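Local coordinates for protein 4-amino-4-deoxychorismate lyase (Legionella pneumophila, PDB 3LUL) that belongs to the class IV aminotransferase family and carries covalently bound pyridoxal phosphate in a two-chain assembly, at residues Met2-Lys10 with Gly103-Gln111; Pro40-Leu50 with Phe61-Leu72. All coordinates share one frame; numbering follows the deposited sequence.

Contact 1: Met2-Lys10 with Gly103-Gln111; sequences MPTRVIEDK and GQVSQLIFQ
The Arg5 guanidinium meets the Gln107 amide edge-on: NH1 reaches Gln107 OE1 at 3.3 Å, with the oxygen lying in the guanidinium plane while the two flat groups are turned 44° apart. The amide of Gln107 is bent back at chi2 (-81°), which lets NE2 donate almost straight to Val105 O, 3.1 Å away and above that carbonyl's plane; one glutamine thus uses both ends and is held against rotation. The Phe110 ring takes Val6 CG1 at its edge, CE2 to CG1 4.1 Å. Valine and isoleucine, branched at CB, suit extended backbone here: Val6 CG2 also touches Leu108 CD2, and Ile7 CB packs against Ile109 CG1 at 3.9 Å. On the face of Thr4 and Val6, the Thr4 and Ser106 hydroxyls lie close together, though Thr4 OG1 bonds to Glu62 N and Ser106 OG to Pro60 O. The backbones are joined in turn by Ser106 N to Pro3 O, Arg5 N to Ser106 O (2.8 Å), Leu108 N to Arg5 O and Ile7 N to Leu108 O. Beyond Ile7 water takes over, accepting from Phe110 N at 2.9 Å and lying beside Ile7 O. This is a parallel beta ladder, by which the N-terminal strand 4-6 forms an outermost strand of the five-stranded mixed sheet within the chain.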
# COMPACT_ATOMS: atom_id res chain seq x y z
N MSE B 2 11.99 7.84 25.18
CA MSE B 2 10.54 7.49 25.07
C MSE B 2 10.15 7.21 23.60
O MSE B 2 10.49 7.98 22.70
CB MSE B 2 9.71 8.63 25.67
CG MSE B 2 8.37 8.20 26.25
SE MSE B 2 7.00 8.36 24.90
CE MSE B 2 6.99 10.33 24.73
N PRO B 3 9.43 6.10 23.34
CA PRO B 3 9.48 5.59 21.97
C PRO B 3 8.36 6.04 21.01
O PRO B 3 8.24 5.46 19.93
CB PRO B 3 9.44 4.07 22.17
CG PRO B 3 8.66 3.87 23.38
CD PRO B 3 8.72 5.16 24.22
N THR B 4 7.56 7.03 21.41
CA THR B 4 6.58 7.69 20.52
C THR B 4 6.68 9.19 20.70
O THR B 4 6.60 9.68 21.82
CB THR B 4 5.16 7.20 20.80
OG1 THR B 4 5.15 5.78 20.67
CG2 THR B 4 4.15 7.83 19.83
N ARG B 5 6.91 9.91 19.60
CA ARG B 5 7.09 11.36 19.62
C ARG B 5 5.98 12.05 18.84
O ARG B 5 5.74 11.69 17.70
CB ARG B 5 8.46 11.68 18.99
CG ARG B 5 8.77 13.16 18.78
CD ARG B 5 10.26 13.39 18.53
NE ARG B 5 10.55 14.80 18.27
CZ ARG B 5 10.70 15.36 17.07
NH1 ARG B 5 10.59 14.65 15.95
NH2 ARG B 5 10.97 16.66 16.98
N VAL B 6 5.29 13.03 19.43
CA VAL B 6 4.41 13.88 18.61
C VAL B 6 5.25 14.97 17.97
O VAL B 6 5.94 15.71 18.67
CB VAL B 6 3.26 14.50 19.40
CG1 VAL B 6 2.46 15.45 18.50
CG2 VAL B 6 2.35 13.41 19.94
N ILE B 7 5.21 15.08 16.64
CA ILE B 7 5.84 16.20 15.93
C ILE B 7 4.85 17.39 15.94
O ILE B 7 3.77 17.30 15.34
CB ILE B 7 6.24 15.85 14.48
CG1 ILE B 7 7.08 14.55 14.43
CG2 ILE B 7 7.04 17.00 13.84
CD1 ILE B 7 7.24 14.03 13.03
N GLU B 8 5.24 18.46 16.62
CA GLU B 8 4.40 19.66 16.81
C GLU B 8 4.76 20.71 15.75
O GLU B 8 5.83 20.66 15.16
CB GLU B 8 4.62 20.27 18.21
CG GLU B 8 4.66 19.30 19.40
CD GLU B 8 3.34 19.17 20.12
OE1 GLU B 8 2.28 19.22 19.46
OE2 GLU B 8 3.36 19.00 21.36
N ASP B 9 3.86 21.66 15.54
CA ASP B 9 4.08 22.82 14.68
C ASP B 9 5.26 23.66 15.17
O ASP B 9 5.32 24.01 16.36
CB ASP B 9 2.84 23.74 14.68
CG ASP B 9 1.53 23.00 14.35
OD1 ASP B 9 1.39 21.80 14.68
OD2 ASP B 9 0.61 23.65 13.79
N LYS B 10 6.19 24.01 14.28
CA LYS B 10 7.19 25.06 14.54
C LYS B 10 7.74 25.66 13.25
O LYS B 10 7.17 26.60 12.70
CB LYS B 10 8.34 24.54 15.41
N GLY B 103 11.76 0.92 13.53
CA GLY B 103 11.93 2.27 14.07
C GLY B 103 11.84 2.17 15.56
O GLY B 103 10.87 1.63 16.09
N GLN B 104 12.85 2.68 16.25
CA GLN B 104 12.87 2.70 17.71
C GLN B 104 11.87 3.72 18.26
O GLN B 104 11.33 3.51 19.36
CB GLN B 104 14.26 3.07 18.26
CG GLN B 104 15.44 2.40 17.55
CD GLN B 104 16.46 1.83 18.51
OE1 GLN B 104 17.56 2.40 18.69
NE2 GLN B 104 16.12 0.71 19.15
N VAL B 105 11.67 4.82 17.52
CA VAL B 105 10.74 5.88 17.94
C VAL B 105 9.74 6.19 16.81
O VAL B 105 10.12 6.67 15.73
CB VAL B 105 11.47 7.18 18.39
CG1 VAL B 105 10.45 8.26 18.85
CG2 VAL B 105 12.50 6.87 19.50
N SER B 106 8.48 5.86 17.06
CA SER B 106 7.42 6.21 16.14
C SER B 106 7.07 7.70 16.27
O SER B 106 7.37 8.35 17.28
CB SER B 106 6.20 5.30 16.35
OG SER B 106 5.73 5.35 17.68
N GLN B 107 6.46 8.23 15.22
CA GLN B 107 6.21 9.65 15.12
C GLN B 107 4.72 9.80 14.85
O GLN B 107 4.15 9.06 14.08
CB GLN B 107 7.05 10.26 13.99
CG GLN B 107 8.52 9.78 13.97
CD GLN B 107 9.39 10.52 14.94
OE1 GLN B 107 9.41 11.76 14.93
NE2 GLN B 107 10.11 9.79 15.80
N LEU B 108 4.11 10.75 15.53
CA LEU B 108 2.70 11.00 15.38
C LEU B 108 2.52 12.45 14.94
O LEU B 108 3.16 13.35 15.52
CB LEU B 108 2.05 10.73 16.71
CG LEU B 108 0.55 10.66 16.90
CD1 LEU B 108 -0.15 9.76 15.84
CD2 LEU B 108 0.30 10.19 18.32
N ILE B 109 1.71 12.67 13.90
CA ILE B 109 1.32 14.01 13.46
C ILE B 109 -0.21 14.12 13.45
O ILE B 109 -0.91 13.21 13.01
CB ILE B 109 1.91 14.36 12.08
CG1 ILE B 109 3.44 14.50 12.20
CG2 ILE B 109 1.27 15.67 11.48
CD1 ILE B 109 4.15 14.78 10.84
N PHE B 110 -0.71 15.25 13.97
CA PHE B 110 -2.14 15.59 13.88
C PHE B 110 -2.37 16.78 12.97
O PHE B 110 -1.63 17.77 13.02
CB PHE B 110 -2.70 15.95 15.25
CG PHE B 110 -2.55 14.88 16.27
CD1 PHE B 110 -3.57 13.94 16.44
CD2 PHE B 110 -1.42 14.83 17.10
CE1 PHE B 110 -3.46 12.96 17.41
CE2 PHE B 110 -1.32 13.85 18.08
CZ PHE B 110 -2.33 12.92 18.23
N GLN B 111 -3.39 16.67 12.13
CA GLN B 111 -3.78 17.76 11.23
C GLN B 111 -5.29 17.91 11.20
O GLN B 111 -6.01 16.92 11.13
CB GLN B 111 -3.31 17.45 9.81
CG GLN B 111 -1.80 17.59 9.63
CD GLN B 111 -1.31 19.05 9.73
OE1 GLN B 111 -0.57 19.42 10.66
NE2 GLN B 111 -1.71 19.86 8.77
O HOH W 1 0.97 17.32 15.23
O HOH W 2 0.51 19.61 13.87

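Contact 2: Pro40-Leu50 with Phe61-Leu72; sequences PSFAYMHWERL and FEISFDDWFEHL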
# COMPACT_ATOMS: atom_id res chain seq x y z
N PRO B 40 -13.72 16.09 19.78
CA PRO B 40 -13.49 14.89 18.96
C PRO B 40 -14.48 13.78 19.31
O PRO B 40 -14.62 13.41 20.47
CB PRO B 40 -12.03 14.50 19.29
CG PRO B 40 -11.77 15.06 20.60
CD PRO B 40 -12.66 16.27 20.78
N SER B 41 -15.16 13.27 18.30
CA SER B 41 -16.12 12.20 18.42
C SER B 41 -15.41 10.83 18.49
O SER B 41 -14.61 10.46 17.61
CB SER B 41 -17.00 12.26 17.18
OG SER B 41 -17.97 11.25 17.15
N PHE B 42 -15.73 10.08 19.53
CA PHE B 42 -15.20 8.72 19.73
C PHE B 42 -13.69 8.63 19.76
O PHE B 42 -13.11 7.67 19.28
CB PHE B 42 -15.85 7.74 18.75
CG PHE B 42 -17.32 7.78 18.88
CD1 PHE B 42 -17.96 7.06 19.87
CD2 PHE B 42 -18.04 8.67 18.12
CE1 PHE B 42 -19.33 7.19 20.05
CE2 PHE B 42 -19.39 8.81 18.28
CZ PHE B 42 -20.03 8.06 19.24
N ALA B 43 -13.08 9.62 20.40
CA ALA B 43 -11.63 9.68 20.53
C ALA B 43 -11.06 8.37 21.10
O ALA B 43 -10.00 7.95 20.68
CB ALA B 43 -11.23 10.84 21.44
N TYR B 44 -11.76 7.76 22.05
CA TYR B 44 -11.30 6.51 22.66
C TYR B 44 -11.25 5.41 21.61
O TYR B 44 -10.22 4.75 21.45
CB TYR B 44 -12.15 6.06 23.87
CG TYR B 44 -11.71 4.70 24.30
CD1 TYR B 44 -12.41 3.58 23.94
CD2 TYR B 44 -10.53 4.52 25.02
CE1 TYR B 44 -12.00 2.33 24.27
CE2 TYR B 44 -10.10 3.24 25.38
CZ TYR B 44 -10.85 2.15 24.99
OH TYR B 44 -10.50 0.86 25.30
N MSE B 45 -12.34 5.21 20.88
CA MSE B 45 -12.34 4.12 19.92
C MSE B 45 -11.28 4.25 18.83
O MSE B 45 -10.70 3.25 18.40
CB MSE B 45 -13.76 3.88 19.33
CG MSE B 45 -14.73 3.37 20.37
SE MSE B 45 -16.53 3.22 19.63
CE MSE B 45 -16.21 1.54 18.77
N HIS B 46 -11.00 5.49 18.41
CA HIS B 46 -9.92 5.76 17.46
C HIS B 46 -8.54 5.44 18.06
O HIS B 46 -7.71 4.83 17.41
CB HIS B 46 -9.97 7.22 17.01
CG HIS B 46 -11.10 7.51 16.08
ND1 HIS B 46 -11.12 7.05 14.78
CD2 HIS B 46 -12.25 8.21 16.26
CE1 HIS B 46 -12.25 7.44 14.20
NE2 HIS B 46 -12.94 8.16 15.06
N TRP B 47 -8.32 5.86 19.30
CA TRP B 47 -7.06 5.52 20.01
C TRP B 47 -6.88 4.02 20.15
O TRP B 47 -5.78 3.48 19.99
CB TRP B 47 -7.10 6.21 21.39
CG TRP B 47 -5.97 5.95 22.30
CD1 TRP B 47 -4.74 6.58 22.31
CD2 TRP B 47 -5.92 4.98 23.34
NE1 TRP B 47 -3.96 6.08 23.32
CE2 TRP B 47 -4.65 5.09 23.96
CE3 TRP B 47 -6.83 4.03 23.82
CZ2 TRP B 47 -4.28 4.27 25.02
CZ3 TRP B 47 -6.46 3.21 24.87
CH2 TRP B 47 -5.19 3.35 25.47
N GLU B 48 -7.96 3.34 20.50
CA GLU B 48 -7.91 1.89 20.72
C GLU B 48 -7.50 1.17 19.44
O GLU B 48 -6.66 0.28 19.45
CB GLU B 48 -9.29 1.40 21.16
CG GLU B 48 -9.46 -0.09 21.31
CD GLU B 48 -10.90 -0.49 21.68
OE1 GLU B 48 -11.88 0.10 21.15
OE2 GLU B 48 -11.04 -1.39 22.52
N ARG B 49 -8.17 1.51 18.35
CA ARG B 49 -7.92 0.85 17.08
C ARG B 49 -6.50 1.14 16.60
O ARG B 49 -5.79 0.26 16.18
CB ARG B 49 -8.93 1.31 16.01
CG ARG B 49 -8.68 0.62 14.67
CD ARG B 49 -9.82 0.82 13.71
NE ARG B 49 -9.97 2.22 13.31
CZ ARG B 49 -10.99 2.67 12.58
NH1 ARG B 49 -11.91 1.83 12.09
NH2 ARG B 49 -11.06 3.96 12.30
N LEU B 50 -6.09 2.40 16.70
CA LEU B 50 -4.72 2.78 16.27
C LEU B 50 -3.70 2.01 17.07
O LEU B 50 -2.75 1.48 16.48
CB LEU B 50 -4.49 4.30 16.36
CG LEU B 50 -3.12 4.87 15.98
CD1 LEU B 50 -2.72 4.39 14.61
CD2 LEU B 50 -3.16 6.41 16.10
N PHE B 61 3.41 2.58 20.32
CA PHE B 61 2.37 3.56 20.49
C PHE B 61 2.25 3.87 21.98
O PHE B 61 1.30 3.46 22.63
CB PHE B 61 1.05 3.03 19.91
CG PHE B 61 -0.04 4.08 19.80
CD1 PHE B 61 0.12 5.20 19.02
CD2 PHE B 61 -1.27 3.90 20.44
CE1 PHE B 61 -0.90 6.16 18.89
CE2 PHE B 61 -2.29 4.86 20.34
CZ PHE B 61 -2.12 5.97 19.55
N GLU B 62 3.26 4.57 22.50
CA GLU B 62 3.37 4.85 23.93
C GLU B 62 2.87 6.28 24.14
O GLU B 62 3.64 7.19 24.45
CB GLU B 62 4.83 4.75 24.41
CG GLU B 62 5.38 3.33 24.40
CD GLU B 62 4.76 2.44 25.44
OE1 GLU B 62 4.21 2.97 26.44
OE2 GLU B 62 4.84 1.21 25.25
N ILE B 63 1.57 6.45 23.90
CA ILE B 63 0.88 7.70 24.21
C ILE B 63 -0.39 7.29 24.94
O ILE B 63 -1.15 6.47 24.44
CB ILE B 63 0.60 8.53 22.95
CG1 ILE B 63 -0.15 9.83 23.32
CG2 ILE B 63 -0.17 7.76 21.89
CD1 ILE B 63 -0.23 10.84 22.13
N SER B 64 -0.61 7.86 26.12
CA SER B 64 -1.77 7.48 26.92
C SER B 64 -3.02 8.04 26.26
O SER B 64 -2.95 8.98 25.44
CB SER B 64 -1.61 8.00 28.35
OG SER B 64 -1.71 9.41 28.36
N PHE B 65 -4.19 7.48 26.59
CA PHE B 65 -5.42 8.04 26.07
C PHE B 65 -5.59 9.51 26.45
O PHE B 65 -6.02 10.33 25.63
CB PHE B 65 -6.66 7.25 26.52
CG PHE B 65 -7.93 7.91 26.14
CD1 PHE B 65 -8.28 8.00 24.78
CD2 PHE B 65 -8.73 8.54 27.08
CE1 PHE B 65 -9.43 8.65 24.39
CE2 PHE B 65 -9.90 9.21 26.69
CZ PHE B 65 -10.24 9.27 25.34
N ASP B 66 -5.32 9.84 27.71
CA ASP B 66 -5.49 11.22 28.17
C ASP B 66 -4.60 12.18 27.36
O ASP B 66 -5.04 13.28 27.03
CB ASP B 66 -5.21 11.32 29.66
CG ASP B 66 -6.31 10.66 30.51
OD1 ASP B 66 -7.44 10.46 30.01
OD2 ASP B 66 -6.04 10.35 31.68
N ASP B 67 -3.35 11.79 27.10
CA ASP B 67 -2.44 12.64 26.33
C ASP B 67 -2.92 12.76 24.87
O ASP B 67 -2.89 13.86 24.28
CB ASP B 67 -0.99 12.14 26.38
CG ASP B 67 -0.31 12.43 27.73
OD1 ASP B 67 -0.86 13.14 28.59
OD2 ASP B 67 0.80 11.94 27.92
N TRP B 68 -3.40 11.65 24.32
CA TRP B 68 -3.99 11.63 22.98
C TRP B 68 -5.12 12.62 22.91
O TRP B 68 -5.16 13.49 22.03
CB TRP B 68 -4.50 10.23 22.70
CG TRP B 68 -5.49 10.01 21.60
CD1 TRP B 68 -6.84 9.93 21.73
CD2 TRP B 68 -5.21 9.69 20.24
NE1 TRP B 68 -7.43 9.63 20.54
CE2 TRP B 68 -6.44 9.46 19.60
CE3 TRP B 68 -4.04 9.58 19.49
CZ2 TRP B 68 -6.54 9.17 18.25
CZ3 TRP B 68 -4.13 9.26 18.15
CH2 TRP B 68 -5.37 9.07 17.53
N PHE B 69 -6.05 12.50 23.86
CA PHE B 69 -7.22 13.38 23.88
C PHE B 69 -6.79 14.84 24.00
O PHE B 69 -7.25 15.68 23.25
CB PHE B 69 -8.18 12.97 25.01
CG PHE B 69 -9.52 13.68 24.95
CD1 PHE B 69 -10.59 13.13 24.23
CD2 PHE B 69 -9.71 14.86 25.64
CE1 PHE B 69 -11.82 13.77 24.19
CE2 PHE B 69 -10.96 15.52 25.61
CZ PHE B 69 -12.01 14.96 24.89
N GLU B 70 -5.86 15.12 24.91
CA GLU B 70 -5.32 16.48 25.12
C GLU B 70 -4.70 17.05 23.84
O GLU B 70 -4.89 18.23 23.52
CB GLU B 70 -4.29 16.50 26.27
CG GLU B 70 -3.41 17.79 26.41
CD GLU B 70 -4.19 19.09 26.64
OE1 GLU B 70 -5.44 19.07 26.62
OE2 GLU B 70 -3.53 20.15 26.83
N HIS B 71 -3.97 16.22 23.11
CA HIS B 71 -3.43 16.63 21.80
C HIS B 71 -4.50 16.98 20.79
O HIS B 71 -4.35 17.97 20.08
CB HIS B 71 -2.50 15.59 21.20
CG HIS B 71 -1.10 15.69 21.71
ND1 HIS B 71 -0.57 14.80 22.61
CD2 HIS B 71 -0.13 16.60 21.44
CE1 HIS B 71 0.68 15.14 22.86
NE2 HIS B 71 0.97 16.23 22.17
N LEU B 72 -5.58 16.21 20.75
CA LEU B 72 -6.71 16.50 19.87
C LEU B 72 -7.34 17.83 20.23
O LEU B 72 -7.59 18.67 19.36
CB LEU B 72 -7.78 15.39 19.88
CG LEU B 72 -7.35 13.96 19.48
CD1 LEU B 72 -8.48 12.94 19.74
CD2 LEU B 72 -6.93 13.95 18.00
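Trp47 is wedged between the aromatic side chains of segment 61-72, and the tight part of the contact is built round it. Its CG stands anti to the backbone N (chi1 177°), which carries the indole across to the other segment, where NE1 donates to Ile63 O at 3.1 Å with the oxygen in the ring plane. Phe65 CA lies over one face of this indole, 3.8 Å from the centroid of the five-membered ring, and the Phe65 ring turns an edge to the same indole. Trp47 in turn presents its edge to the face of Trp68, CB resting 3.7 Å from the centroid of the Trp68 five-membered ring. A large indole suits such a place, since it fills space yet can pay for its one polar group: Trp68 NE1 likewise donates to Ala43 O at 3.1 Å, less straight (137°) and from the opposite face of that carbonyl to Trp47 N. Small Ala43 is a knob in the hole formed by Phe65, Trp68, Phe69 and Leu72, its CB 3.7 Å from Phe69 CD1. Leu50 CG sits over the face of Phe61, and Leu50 CD2 reaches Trp68 CZ3 at 3.6 Å. The solvent side is looser: exposed Tyr44 meets the face of the partly exposed Phe65 with its ring edge, centroids 5.7 Å apart. Ser64 is the N-cap of helix 65-78, its OG accepting from Asp67 N. Tyr44, Trp47, Phe61, Phe65 and Trp68 form an aromatic cluster between two steeply crossed helices, with knobs-into-holes packing at Ala43.

Contact 2 (40-50 with 61-72) is nested along the chain inside the loop closed by contact 1 (2-10 with 103-111), and their centres lie about 14 Å apart on the same side of the chain's centre. Contact 1 lies within the five-stranded mixed sheet, joining strands 4-6 and 106-113; helices 43-57 and 65-78 of contact 2 pack on that sheet, touching strand 84-91. The contacts meet where Thr4 OG1 probably accepts from Glu62 N at 2.9 Å, and Val6 and Phe110 reach helix 65-78. From contact 2, Arg49 extends to the phosphate of the modified lysine at position 141, so helix 43-57 also borders the cofactor site.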